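Local coordinates for peroxisomal acyl-coenzyme A oxidase 1 (Arabidopsis thaliana, PDB 1W07), which catalyses the FAD-dependent desaturation of long- and medium-chain acyl-CoAs to 2-trans-enoyl-CoAs in peroxisomal beta-oxidation, with oxygen reduced to hydrogen peroxide, at residues B[400-405]-B[627-632]; B[300-305]-B[408-413]; B[616-619]-B[624-627]. The protein carries 1 engineered substitution. One frame throughout, in Å; residues are numbered along the deposited sequence.

In the fold
All three contacts gather on one side of the chain's centre, close to the FAD. Contact 1 holds G400, G401 and Y404 of the flavin pocket; contacts 1 and 3 are centred about 7 Å apart and share helix 625-635, on which V617 of contact 3 packs. Contact 2 lies farther in, its centre about 12 Å from that of contact 1 and about 11 Å from that of contact 3. Serines join the three: S408 OG is probably hydrogen-bonded to G403 O at 3.1 Å, and S616 OG probably to S408 O at 2.7 Å. The side chains of L618 and L410 stand about 8 and 10 Å from the FAD.

Contact 1 (B[400-405]-B[627-632]); sequences GGHGYL and PKLFEE. With FAD (flavin-adenine dinucleotide), chain C.
L629 alone carries helix segment 627-632 onto loop 400-405, where its two methyls meet H402 and L405. The CA atoms of H402 and L629 are 8.9 Å apart, so the backbones stay separate and side chains bridge the interval. After P627, K628 belongs to the helix surface: its NZ forms a salt bridge with E631 OE1 at 3.1 Å, reaching the syn side of the carboxylate. L629 follows, with CG anti to the carbonyl carbon (chi1 -89°), a torsion that carries its fork to the loop. Its CD1 lies over one face of the H402 imidazole, 4.1 Å from the ring centroid and 13° off the normal, a CH-pi contact displaced slightly toward the rim. The other branch, CD2, meets L405 CD1 at 3.9 Å. The imidazole beneath is pinned against rotation at both nitrogens by the second subunit, NE2 by its L140 O and ND1 by its W175 NE1. On the cofactor side of the loop, G401 N is hydrogen-bonded to FAD O1P at 3.0 Å. At G400 a side chain would collide with the pyrophosphate bridge, since a CB there would come within 2.4 Å of FAD O3P. Y404 CE2 approaches the flavin methyl C7M at 3.9 Å, the ring set obliquely. Further along the helix, E632 OE1 pairs with K635. Helix 625-635 thus backs the flavin-binding turn that links helix 370-398 to helix 410-417, with V617 of the 616-619 loop packed on it and the second subunit against H402.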
ATOM      1  N   GLY B 400     -10.961   2.176  -8.422  1.00 16.62           N
ATOM      2  CA  GLY B 400     -10.615   1.516  -9.669  1.00 16.22           C
ATOM      3  C   GLY B 400      -9.454   2.138 -10.434  1.00 16.29           C
ATOM      4  O   GLY B 400      -8.534   2.689  -9.837  1.00 15.17           O
ATOM      5  N   GLY B 401      -9.488   2.055 -11.761  1.00 13.89           N
ATOM      6  CA  GLY B 401      -8.420   2.610 -12.576  1.00 13.97           C
ATOM      7  C   GLY B 401      -8.056   4.062 -12.323  1.00 14.99           C
ATOM      8  O   GLY B 401      -6.871   4.391 -12.169  1.00 15.53           O
ATOM      9  N   HIS B 402      -9.063   4.934 -12.289  1.00 13.03           N
ATOM     10  CA  HIS B 402      -8.840   6.365 -12.073  1.00 12.33           C
ATOM     11  C   HIS B 402      -8.157   6.667 -10.754  1.00 12.28           C
ATOM     12  O   HIS B 402      -7.554   7.720 -10.604  1.00 13.45           O
ATOM     13  CB  HIS B 402     -10.163   7.156 -12.158  1.00 12.17           C
ATOM     14  CG  HIS B 402     -10.878   7.008 -13.460  1.00 16.87           C
ATOM     15  ND1 HIS B 402     -10.223   6.851 -14.662  1.00 17.39           N
ATOM     16  CD2 HIS B 402     -12.200   6.997 -13.744  1.00 15.89           C
ATOM     17  CE1 HIS B 402     -11.114   6.745 -15.631  1.00 19.53           C
ATOM     18  NE2 HIS B 402     -12.321   6.829 -15.099  1.00 16.18           N
ATOM     19  N   GLY B 403      -8.270   5.772  -9.779  1.00 12.57           N
ATOM     20  CA  GLY B 403      -7.608   6.027  -8.517  1.00 12.56           C
ATOM     21  C   GLY B 403      -6.081   5.989  -8.682  1.00 16.11           C
ATOM     22  O   GLY B 403      -5.347   6.459  -7.803  1.00 15.23           O
ATOM     23  N   TYR B 404      -5.589   5.441  -9.792  1.00 12.82           N
ATOM     24  CA  TYR B 404      -4.154   5.348 -10.044  1.00 10.78           C
ATOM     25  C   TYR B 404      -3.563   6.687 -10.512  1.00 11.42           C
ATOM     26  O   TYR B 404      -2.345   6.897 -10.483  1.00 10.82           O
ATOM     27  CB  TYR B 404      -3.891   4.245 -11.076  1.00 13.18           C
ATOM     28  CG  TYR B 404      -2.426   3.854 -11.236  1.00 14.15           C
ATOM     29  CD1 TYR B 404      -1.665   3.405 -10.150  1.00 12.36           C
ATOM     30  CD2 TYR B 404      -1.806   3.929 -12.479  1.00  9.81           C
ATOM     31  CE1 TYR B 404      -0.321   3.052 -10.306  1.00 12.31           C
ATOM     32  CE2 TYR B 404      -0.483   3.570 -12.649  1.00 15.16           C
ATOM     33  CZ  TYR B 404       0.259   3.134 -11.576  1.00 14.47           C
ATOM     34  OH  TYR B 404       1.568   2.750 -11.804  1.00 11.22           O
ATOM     35  N   LEU B 405      -4.425   7.598 -10.946  1.00 14.93           N
ATOM     36  CA  LEU B 405      -3.977   8.919 -11.378  1.00 16.92           C
ATOM     37  C   LEU B 405      -3.631   9.799 -10.190  1.00 14.60           C
ATOM     38  O   LEU B 405      -4.392   9.882  -9.225  1.00 14.33           O
ATOM     39  CB  LEU B 405      -5.066   9.618 -12.195  1.00 16.70           C
ATOM     40  CG  LEU B 405      -5.102   9.308 -13.696  1.00 18.10           C
ATOM     41  CD1 LEU B 405      -6.364   9.894 -14.328  1.00 18.33           C
ATOM     42  CD2 LEU B 405      -3.843   9.875 -14.330  1.00 18.41           C
ATOM     43  N   PRO B 627     -15.544  15.461 -16.185  1.00 16.91           N
ATOM     44  CA  PRO B 627     -15.096  16.667 -16.878  1.00 18.54           C
ATOM     45  C   PRO B 627     -13.797  17.195 -16.274  1.00 17.68           C
ATOM     46  O   PRO B 627     -12.915  17.643 -16.998  1.00 21.33           O
ATOM     47  CB  PRO B 627     -16.270  17.628 -16.695  1.00 17.35           C
ATOM     48  CG  PRO B 627     -17.454  16.695 -16.684  1.00 15.58           C
ATOM     49  CD  PRO B 627     -16.965  15.569 -15.798  1.00 16.29           C
ATOM     50  N   LYS B 628     -13.675  17.116 -14.954  1.00 17.79           N
ATOM     51  CA  LYS B 628     -12.482  17.615 -14.277  1.00 16.48           C
ATOM     52  C   LYS B 628     -11.252  16.748 -14.493  1.00 16.46           C
ATOM     53  O   LYS B 628     -10.123  17.230 -14.394  1.00 15.92           O
ATOM     54  CB  LYS B 628     -12.756  17.781 -12.786  1.00 17.13           C
ATOM     55  CG  LYS B 628     -13.752  18.908 -12.486  1.00 20.08           C
ATOM     56  CD  LYS B 628     -13.128  20.268 -12.810  1.00 21.92           C
ATOM     57  CE  LYS B 628     -14.107  21.439 -12.666  1.00 21.39           C
ATOM     58  NZ  LYS B 628     -13.420  22.745 -12.942  1.00 24.39           N
ATOM     59  N   LEU B 629     -11.463  15.468 -14.784  1.00 17.19           N
ATOM     60  CA  LEU B 629     -10.346  14.566 -15.045  1.00 17.84           C
ATOM     61  C   LEU B 629      -9.711  14.989 -16.361  1.00 18.74           C
ATOM     62  O   LEU B 629      -8.489  15.027 -16.486  1.00 20.19           O
ATOM     63  CB  LEU B 629     -10.818  13.113 -15.156  1.00 15.35           C
ATOM     64  CG  LEU B 629     -10.879  12.286 -13.858  1.00 15.04           C
ATOM     65  CD1 LEU B 629     -11.551  10.939 -14.123  1.00 12.80           C
ATOM     66  CD2 LEU B 629      -9.469  12.076 -13.310  1.00 11.50           C
ATOM     67  N   PHE B 630     -10.559  15.299 -17.341  1.00 18.26           N
ATOM     68  CA  PHE B 630     -10.105  15.725 -18.656  1.00 18.55           C
ATOM     69  C   PHE B 630      -9.355  17.046 -18.515  1.00 17.06           C
ATOM     70  O   PHE B 630      -8.269  17.218 -19.056  1.00 18.98           O
ATOM     71  CB  PHE B 630     -11.309  15.863 -19.611  1.00 20.48           C
ATOM     72  CG  PHE B 630     -10.938  16.324 -20.997  1.00 26.46           C
ATOM     73  CD1 PHE B 630     -10.098  15.555 -21.799  1.00 30.17           C
ATOM     74  CD2 PHE B 630     -11.396  17.544 -21.489  1.00 32.46           C
ATOM     75  CE1 PHE B 630      -9.719  15.999 -23.066  1.00 31.96           C
ATOM     76  CE2 PHE B 630     -11.022  17.999 -22.757  1.00 33.39           C
ATOM     77  CZ  PHE B 630     -10.179  17.222 -23.545  1.00 32.44           C
ATOM     78  N   GLU B 631      -9.931  17.974 -17.768  1.00 20.22           N
ATOM     79  CA  GLU B 631      -9.305  19.274 -17.535  1.00 21.43           C
ATOM     80  C   GLU B 631      -7.900  19.129 -16.946  1.00 21.50           C
ATOM     81  O   GLU B 631      -6.967  19.825 -17.350  1.00 15.67           O
ATOM     82  CB  GLU B 631     -10.175  20.098 -16.585  1.00 27.33           C
ATOM     83  CG  GLU B 631      -9.681  21.512 -16.347  1.00 32.65           C
ATOM     84  CD  GLU B 631     -10.520  22.264 -15.327  1.00 37.26           C
ATOM     85  OE1 GLU B 631     -11.763  22.346 -15.486  1.00 33.59           O
ATOM     86  OE2 GLU B 631      -9.929  22.789 -14.361  1.00 42.70           O
ATOM     87  N   GLU B 632      -7.746  18.234 -15.975  1.00 21.29           N
ATOM     88  CA  GLU B 632      -6.439  18.047 -15.360  1.00 21.69           C
ATOM     89  C   GLU B 632      -5.430  17.432 -16.309  1.00 20.17           C
ATOM     90  O   GLU B 632      -4.268  17.844 -16.328  1.00 21.29           O
ATOM     91  CB  GLU B 632      -6.548  17.182 -14.105  1.00 24.44           C
ATOM     92  CG  GLU B 632      -7.075  17.932 -12.908  1.00 26.80           C
ATOM     93  CD  GLU B 632      -6.192  19.104 -12.511  1.00 27.50           C
ATOM     94  OE1 GLU B 632      -6.748  20.197 -12.291  1.00 29.91           O
ATOM     95  OE2 GLU B 632      -4.956  18.938 -12.403  1.00 25.60           O
TER
HETATM   96  PA  FAD C1660     -14.620  -0.181 -11.870  1.00 21.64           P
HETATM   97  O1A FAD C1660     -15.012  -1.439 -12.545  1.00 24.42           O
HETATM   98  O2A FAD C1660     -15.363   1.061 -12.188  1.00 17.34           O
HETATM   99  O5B FAD C1660     -14.638  -0.433 -10.280  1.00 22.19           O
HETATM  100  C5B FAD C1660     -14.508   0.645  -9.348  1.00 19.47           C
HETATM  101  C4B FAD C1660     -14.907   0.168  -7.948  1.00 19.76           C
HETATM  102  O4B FAD C1660     -16.223  -0.412  -8.068  1.00 15.69           O
HETATM  103  C3B FAD C1660     -13.983  -0.957  -7.471  1.00 16.85           C
HETATM  104  O3B FAD C1660     -13.980  -1.004  -6.042  1.00 18.44           O
HETATM  105  C2B FAD C1660     -14.667  -2.193  -8.052  1.00 17.50           C
HETATM  106  O2B FAD C1660     -14.348  -3.337  -7.255  1.00 17.74           O
HETATM  107  C1B FAD C1660     -16.127  -1.817  -7.781  1.00 15.32           C
HETATM  108  N9A FAD C1660     -17.046  -2.578  -8.655  1.00 19.44           N
HETATM  109  C8A FAD C1660     -17.252  -2.354  -9.954  1.00 21.05           C
HETATM  110  N7A FAD C1660     -18.159  -3.209 -10.419  1.00 18.63           N
HETATM  111  C5A FAD C1660     -18.543  -3.979  -9.404  1.00 20.55           C
HETATM  112  C6A FAD C1660     -19.453  -5.022  -9.293  1.00 19.52           C
HETATM  113  N6A FAD C1660     -20.173  -5.408 -10.341  1.00 21.18           N
HETATM  114  N1A FAD C1660     -19.627  -5.629  -8.043  1.00 22.83           N
HETATM  115  C2A FAD C1660     -18.890  -5.172  -6.943  1.00 19.60           C
HETATM  116  N3A FAD C1660     -18.029  -4.179  -7.090  1.00 20.43           N
HETATM  117  C4A FAD C1660     -17.841  -3.580  -8.277  1.00 19.44           C
HETATM  118  N1  FAD C1660      -7.531  -0.207 -20.895  1.00 13.38           N
HETATM  119  C2  FAD C1660      -7.388  -0.400 -22.275  1.00 18.64           C
HETATM  120  O2  FAD C1660      -8.382  -0.475 -22.992  1.00 19.46           O
HETATM  121  N3  FAD C1660      -6.100  -0.456 -22.825  1.00 15.09           N
HETATM  122  C4  FAD C1660      -4.973  -0.306 -22.005  1.00 20.12           C
HETATM  123  O4  FAD C1660      -3.849  -0.350 -22.498  1.00 20.62           O
HETATM  124  C4X FAD C1660      -5.126  -0.112 -20.638  1.00 17.01           C
HETATM  125  N5  FAD C1660      -4.008   0.102 -19.819  1.00 17.67           N
HETATM  126  C5X FAD C1660      -4.153   0.332 -18.445  1.00 13.91           C
HETATM  127  C6  FAD C1660      -3.050   0.678 -17.671  1.00  7.99           C
HETATM  128  C7  FAD C1660      -3.222   1.058 -16.341  1.00 13.11           C
HETATM  129  C7M FAD C1660      -1.998   1.480 -15.525  1.00 10.62           C
HETATM  130  C8  FAD C1660      -4.500   1.080 -15.781  1.00 13.47           C
HETATM  131  C8M FAD C1660      -4.732   1.537 -14.336  1.00 11.11           C
HETATM  132  C9  FAD C1660      -5.598   0.716 -16.555  1.00 14.89           C
HETATM  133  C9A FAD C1660      -5.434   0.341 -17.888  1.00 12.03           C
HETATM  134  N10 FAD C1660      -6.547   0.073 -18.695  1.00 14.57           N
HETATM  135  C10 FAD C1660      -6.400  -0.069 -20.082  1.00 16.03           C
HETATM  136  C1' FAD C1660      -7.909   0.024 -18.110  1.00 16.49           C
HETATM  137  C2' FAD C1660      -8.066  -1.301 -17.354  1.00 17.93           C
HETATM  138  O2' FAD C1660      -7.725  -2.388 -18.220  1.00 22.28           O
HETATM  139  C3' FAD C1660      -9.466  -1.548 -16.783  1.00 22.00           C
HETATM  140  O3' FAD C1660     -10.439  -1.486 -17.830  1.00 26.03           O
HETATM  141  C4' FAD C1660      -9.840  -0.543 -15.690  1.00 20.10           C
HETATM  142  O4' FAD C1660      -8.736  -0.289 -14.819  1.00 19.62           O
HETATM  143  C5' FAD C1660     -11.013  -1.083 -14.873  1.00 20.94           C
HETATM  144  O5' FAD C1660     -11.198  -0.274 -13.712  1.00 24.70           O
HETATM  145  P   FAD C1660     -12.511   0.636 -13.535  1.00 22.99           P
HETATM  146  O1P FAD C1660     -12.059   2.036 -13.383  1.00 24.21           O
HETATM  147  O2P FAD C1660     -13.474   0.311 -14.612  1.00 22.72           O
HETATM  148  O3P FAD C1660     -13.057   0.099 -12.120  1.00 23.70           O

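Contact 2 (B[300-305]-B[408-413]); sequences VCIATR and SGLPEL
I302, midway along helix segment 300-305, stands opposite L410, the first residue of helix 410-417, with their CA atoms 8.0 Å apart. G409 occupies the N-cap position with a positive phi of 80°. S408 OG is hydrogen-bonded to L405 O, and L410 N adds a weak bond to the same hydroxyl oxygen, 3.4 Å long. Across this interface the I302 and L410 side chains run past each other in opposite directions, giving two methyl contacts: I302 CG2 on L410 CD1 and I302 CD1 on L410 CD2, each at 3.9 Å. With CG1 anti to the carbonyl carbon (chi1 -63°) and CG2 anti to the backbone N, I302 brings both its branches to L410. I302 CG2 also rests against S408 O at 3.7 Å. With an alanine in place of I302, L410 would probably lose the apolar surface against which both its methyls rest, and a gap would open beside S408 O. Within the first helix, T304 OG1 hydrogen-bonds V300 O at 2.7 Å, approaching from above the carbonyl plane while T304 N comes from the opposite face; the buried hydroxyl is thereby satisfied without leaving its helix. The R305 guanidinium has C301 SG over its centre, 3.5 Å above the plane, and is held at its ends by D605 and G619 O. V300 and A303 touch helices 328-363 and 370-398, with helix 600-605 also against V300, which places the contact within the helical bundle of the C-alpha1 domain, the core found in acyl-CoA oxidases and dehydrogenases.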
ATOM      1  N   VAL B 300     -11.143   8.356   2.891  1.00 11.14           N
ATOM      2  CA  VAL B 300     -12.529   7.853   2.911  1.00 10.41           C
ATOM      3  C   VAL B 300     -13.500   8.850   2.239  1.00 11.82           C
ATOM      4  O   VAL B 300     -14.444   8.441   1.554  1.00 13.15           O
ATOM      5  CB  VAL B 300     -12.994   7.582   4.370  1.00 12.36           C
ATOM      6  CG1 VAL B 300     -14.518   7.355   4.430  1.00 13.63           C
ATOM      7  CG2 VAL B 300     -12.228   6.362   4.924  1.00 10.93           C
ATOM      8  N   CYS B 301     -13.274  10.146   2.439  1.00 10.86           N
ATOM      9  CA  CYS B 301     -14.129  11.164   1.833  1.00  9.38           C
ATOM     10  C   CYS B 301     -14.031  11.028   0.311  1.00 10.91           C
ATOM     11  O   CYS B 301     -15.038  11.043  -0.392  1.00  9.87           O
ATOM     12  CB  CYS B 301     -13.656  12.550   2.269  1.00 11.73           C
ATOM     13  SG  CYS B 301     -14.561  13.966   1.570  1.00 16.78           S
ATOM     14  N   ILE B 302     -12.810  10.860  -0.194  1.00 12.10           N
ATOM     15  CA  ILE B 302     -12.592  10.735  -1.631  1.00 11.26           C
ATOM     16  C   ILE B 302     -13.240   9.478  -2.192  1.00 11.46           C
ATOM     17  O   ILE B 302     -13.986   9.533  -3.173  1.00 11.83           O
ATOM     18  CB  ILE B 302     -11.072  10.746  -1.958  1.00 12.59           C
ATOM     19  CG1 ILE B 302     -10.471  12.100  -1.532  1.00 10.38           C
ATOM     20  CG2 ILE B 302     -10.858  10.517  -3.449  1.00 16.16           C
ATOM     21  CD1 ILE B 302      -8.924  12.174  -1.574  1.00  9.91           C
ATOM     22  N   ALA B 303     -12.958   8.341  -1.573  1.00 10.09           N
ATOM     23  CA  ALA B 303     -13.507   7.087  -2.054  1.00 11.43           C
ATOM     24  C   ALA B 303     -15.019   7.045  -1.915  1.00 13.70           C
ATOM     25  O   ALA B 303     -15.704   6.517  -2.804  1.00 15.43           O
ATOM     26  CB  ALA B 303     -12.854   5.895  -1.319  1.00  9.34           C
ATOM     27  N   THR B 304     -15.565   7.620  -0.838  1.00 11.78           N
ATOM     28  CA  THR B 304     -17.021   7.621  -0.649  1.00 12.85           C
ATOM     29  C   THR B 304     -17.717   8.449  -1.732  1.00 13.65           C
ATOM     30  O   THR B 304     -18.677   7.988  -2.347  1.00 11.27           O
ATOM     31  CB  THR B 304     -17.425   8.146   0.781  1.00 10.65           C
ATOM     32  OG1 THR B 304     -16.875   7.284   1.782  1.00 11.10           O
ATOM     33  CG2 THR B 304     -18.937   8.146   0.942  1.00 10.28           C
ATOM     34  N   ARG B 305     -17.238   9.663  -1.985  1.00 13.02           N
ATOM     35  CA  ARG B 305     -17.869  10.483  -3.012  1.00 13.12           C
ATOM     36  C   ARG B 305     -17.716   9.841  -4.384  1.00 13.47           C
ATOM     37  O   ARG B 305     -18.690   9.721  -5.132  1.00 13.21           O
ATOM     38  CB  ARG B 305     -17.272  11.898  -3.002  1.00 12.78           C
ATOM     39  CG  ARG B 305     -17.619  12.701  -1.750  1.00 11.60           C
ATOM     40  CD  ARG B 305     -16.960  14.069  -1.773  1.00 11.69           C
ATOM     41  NE  ARG B 305     -17.413  14.908  -0.669  1.00  9.01           N
ATOM     42  CZ  ARG B 305     -16.807  16.018  -0.272  1.00 10.35           C
ATOM     43  NH1 ARG B 305     -17.300  16.710   0.745  1.00 18.61           N
ATOM     44  NH2 ARG B 305     -15.708  16.430  -0.883  1.00  6.72           N
ATOM     45  N   SER B 408      -6.098  12.029  -8.357  1.00 14.25           N
ATOM     46  CA  SER B 408      -7.155  11.468  -7.519  1.00 14.35           C
ATOM     47  C   SER B 408      -6.877  11.850  -6.049  1.00 15.75           C
ATOM     48  O   SER B 408      -7.760  11.701  -5.186  1.00 14.01           O
ATOM     49  CB  SER B 408      -7.223   9.938  -7.654  1.00 13.89           C
ATOM     50  OG  SER B 408      -6.138   9.297  -6.999  1.00 12.17           O
ATOM     51  N   GLY B 409      -5.663  12.350  -5.778  1.00 14.53           N
ATOM     52  CA  GLY B 409      -5.291  12.757  -4.434  1.00 11.88           C
ATOM     53  C   GLY B 409      -4.879  11.622  -3.518  1.00 14.62           C
ATOM     54  O   GLY B 409      -4.278  11.852  -2.459  1.00 12.33           O
ATOM     55  N   LEU B 410      -5.179  10.392  -3.917  1.00 12.52           N
ATOM     56  CA  LEU B 410      -4.876   9.234  -3.077  1.00 13.71           C
ATOM     57  C   LEU B 410      -3.438   8.721  -3.102  1.00 12.45           C
ATOM     58  O   LEU B 410      -2.902   8.353  -2.061  1.00 10.34           O
ATOM     59  CB  LEU B 410      -5.869   8.100  -3.401  1.00 10.63           C
ATOM     60  CG  LEU B 410      -7.318   8.483  -3.005  1.00 11.58           C
ATOM     61  CD1 LEU B 410      -8.350   7.495  -3.562  1.00  7.56           C
ATOM     62  CD2 LEU B 410      -7.396   8.534  -1.494  1.00 15.17           C
ATOM     63  N   PRO B 411      -2.805   8.682  -4.290  1.00 11.54           N
ATOM     64  CA  PRO B 411      -1.408   8.207  -4.379  1.00 12.24           C
ATOM     65  C   PRO B 411      -0.489   9.036  -3.476  1.00 11.73           C
ATOM     66  O   PRO B 411       0.276   8.493  -2.671  1.00  9.81           O
ATOM     67  CB  PRO B 411      -1.083   8.396  -5.860  1.00 13.24           C
ATOM     68  CG  PRO B 411      -2.419   8.182  -6.536  1.00 13.40           C
ATOM     69  CD  PRO B 411      -3.376   8.919  -5.623  1.00  9.19           C
ATOM     70  N   GLU B 412      -0.557  10.359  -3.591  1.00 10.78           N
ATOM     71  CA  GLU B 412       0.297  11.185  -2.757  1.00 10.86           C
ATOM     72  C   GLU B 412      -0.062  11.062  -1.269  1.00 12.73           C
ATOM     73  O   GLU B 412       0.828  11.028  -0.412  1.00 11.15           O
ATOM     74  CB  GLU B 412       0.224  12.654  -3.185  1.00  9.54           C
ATOM     75  CG  GLU B 412       1.226  13.523  -2.420  1.00 11.99           C
ATOM     76  CD  GLU B 412       1.048  15.006  -2.677  1.00 12.91           C
ATOM     77  OE1 GLU B 412      -0.109  15.457  -2.815  1.00 17.86           O
ATOM     78  OE2 GLU B 412       2.062  15.729  -2.707  1.00 12.69           O
ATOM     79  N   LEU B 413      -1.352  10.987  -0.950  1.00 10.26           N
ATOM     80  CA  LEU B 413      -1.756  10.893   0.442  1.00 10.69           C
ATOM     81  C   LEU B 413      -1.158   9.655   1.125  1.00 13.05           C
ATOM     82  O   LEU B 413      -0.706   9.715   2.272  1.00 12.39           O
ATOM     83  CB  LEU B 413      -3.283  10.880   0.541  1.00  9.75           C
ATOM     84  CG  LEU B 413      -3.863  10.820   1.966  1.00 12.89           C
ATOM     85  CD1 LEU B 413      -3.417  12.050   2.762  1.00  7.65           C
ATOM     86  CD2 LEU B 413      -5.388  10.729   1.901  1.00 13.66           C
TER

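Contact 3 (B[616-619]-B[624-627]); sequences SVLG and NVYP
V625 sets its side chain against backbone carbonyls as much as against hydrocarbon: its CG2 lies 3.6 Å from L618 O and 3.7 Å from V617 O. The reverse also occurs, for V617 CG1 rests on V625 O at 3.5 Å. This closeness follows from the backbone, since the CA atoms of L618 and V625 are 5.4 Å apart and only four residues intervene between G619 and N624. L618 supplies the tightest apolar touch. It starts out away from V625, but with CG anti to the carbonyl carbon (chi1 -52°) the chain bends back until CD2 meets V625 CG1 at 3.6 Å, the two side chains crossing at a slant. The first segment is shaped by an ST motif: S616 OG accepts from G619 N at 2.9 Å, tying the turn together, and the same hydroxyl is bonded to S408 O, which anchors the turn on the loop before helix 410-417. V625 belongs to the segment that leads into helix 625-635, near the C-terminal end of the oxidase's helical C-terminal region. Beyond the shared interface, L618 and V625 both lie on Y306 of helix 278-309, while V617 also packs on E632 of helix 625-635. Y626 OH is hydrogen-bonded to R310 NH1, and R310 in turn binds the FAD through NE, so Y626 probably helps position R310.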
ATOM      1  N   SER B 616      -8.428  16.537  -4.859  1.00 16.65           N
ATOM      2  CA  SER B 616      -8.879  15.326  -5.526  1.00 16.07           C
ATOM      3  C   SER B 616      -9.981  15.557  -6.528  1.00 13.77           C
ATOM      4  O   SER B 616     -11.022  16.125  -6.203  1.00 12.72           O
ATOM      5  CB  SER B 616      -9.398  14.335  -4.487  1.00 15.24           C
ATOM      6  OG  SER B 616     -10.012  13.221  -5.113  1.00 16.11           O
ATOM      7  N   VAL B 617      -9.756  15.079  -7.739  1.00 14.82           N
ATOM      8  CA  VAL B 617     -10.741  15.222  -8.790  1.00 14.91           C
ATOM      9  C   VAL B 617     -11.865  14.207  -8.563  1.00 15.89           C
ATOM     10  O   VAL B 617     -13.033  14.502  -8.791  1.00 13.99           O
ATOM     11  CB  VAL B 617     -10.100  14.976 -10.185  1.00 17.88           C
ATOM     12  CG1 VAL B 617     -11.192  14.945 -11.244  1.00 16.30           C
ATOM     13  CG2 VAL B 617      -9.055  16.077 -10.496  1.00 14.58           C
ATOM     14  N   LEU B 618     -11.516  13.014  -8.094  1.00 15.48           N
ATOM     15  CA  LEU B 618     -12.525  11.987  -7.873  1.00 15.58           C
ATOM     16  C   LEU B 618     -13.389  12.321  -6.666  1.00 14.17           C
ATOM     17  O   LEU B 618     -14.564  11.943  -6.606  1.00 17.07           O
ATOM     18  CB  LEU B 618     -11.861  10.623  -7.652  1.00 12.92           C
ATOM     19  CG  LEU B 618     -10.828  10.139  -8.681  1.00 10.70           C
ATOM     20  CD1 LEU B 618     -10.498   8.700  -8.352  1.00  8.46           C
ATOM     21  CD2 LEU B 618     -11.352  10.261 -10.123  1.00  8.10           C
ATOM     22  N   GLY B 619     -12.797  13.053  -5.722  1.00 14.05           N
ATOM     23  CA  GLY B 619     -13.494  13.398  -4.503  1.00 10.65           C
ATOM     24  C   GLY B 619     -14.070  14.791  -4.395  1.00 14.17           C
ATOM     25  O   GLY B 619     -14.405  15.236  -3.299  1.00 14.69           O
ATOM     26  N   ASN B 624     -18.398  16.485  -9.893  1.00 14.04           N
ATOM     27  CA  ASN B 624     -18.182  16.725 -11.325  1.00 16.34           C
ATOM     28  C   ASN B 624     -16.822  16.121 -11.713  1.00 15.00           C
ATOM     29  O   ASN B 624     -15.899  16.810 -12.123  1.00 18.53           O
ATOM     30  CB  ASN B 624     -18.228  18.248 -11.585  1.00 16.92           C
ATOM     31  CG  ASN B 624     -18.347  18.592 -13.062  1.00 20.80           C
ATOM     32  OD1 ASN B 624     -18.972  17.863 -13.827  1.00 23.00           O
ATOM     33  ND2 ASN B 624     -17.767  19.721 -13.460  1.00 19.40           N
ATOM     34  N   VAL B 625     -16.728  14.800 -11.582  1.00 16.33           N
ATOM     35  CA  VAL B 625     -15.491  14.066 -11.818  1.00 14.29           C
ATOM     36  C   VAL B 625     -14.934  13.982 -13.241  1.00 14.05           C
ATOM     37  O   VAL B 625     -13.824  14.455 -13.522  1.00 18.18           O
ATOM     38  CB  VAL B 625     -15.628  12.598 -11.275  1.00 11.51           C
ATOM     39  CG1 VAL B 625     -14.316  11.835 -11.429  1.00  8.68           C
ATOM     40  CG2 VAL B 625     -16.037  12.631  -9.813  1.00  9.75           C
ATOM     41  N   TYR B 626     -15.695  13.370 -14.130  1.00 13.27           N
ATOM     42  CA  TYR B 626     -15.207  13.150 -15.477  1.00 15.31           C
ATOM     43  C   TYR B 626     -14.735  14.397 -16.194  1.00 16.68           C
ATOM     44  O   TYR B 626     -13.641  14.413 -16.755  1.00 16.51           O
ATOM     45  CB  TYR B 626     -16.262  12.386 -16.278  1.00 17.15           C
ATOM     46  CG  TYR B 626     -16.582  11.036 -15.654  1.00 16.58           C
ATOM     47  CD1 TYR B 626     -17.898  10.605 -15.516  1.00 16.82           C
ATOM     48  CD2 TYR B 626     -15.565  10.202 -15.175  1.00 13.06           C
ATOM     49  CE1 TYR B 626     -18.206   9.380 -14.919  1.00 18.03           C
ATOM     50  CE2 TYR B 626     -15.857   8.971 -14.570  1.00 16.31           C
ATOM     51  CZ  TYR B 626     -17.182   8.569 -14.444  1.00 17.05           C
ATOM     52  OH  TYR B 626     -17.487   7.377 -13.829  1.00 13.59           O
ATOM     53  N   PRO B 627     -15.544  15.461 -16.185  1.00 16.91           N
ATOM     54  CA  PRO B 627     -15.096  16.667 -16.878  1.00 18.54           C
ATOM     55  C   PRO B 627     -13.797  17.195 -16.274  1.00 17.68           C
ATOM     56  O   PRO B 627     -12.915  17.643 -16.998  1.00 21.33           O
ATOM     57  CB  PRO B 627     -16.270  17.628 -16.695  1.00 17.35           C
ATOM     58  CG  PRO B 627     -17.454  16.695 -16.684  1.00 15.58           C
ATOM     59  CD  PRO B 627     -16.965  15.569 -15.798  1.00 16.29           C
TER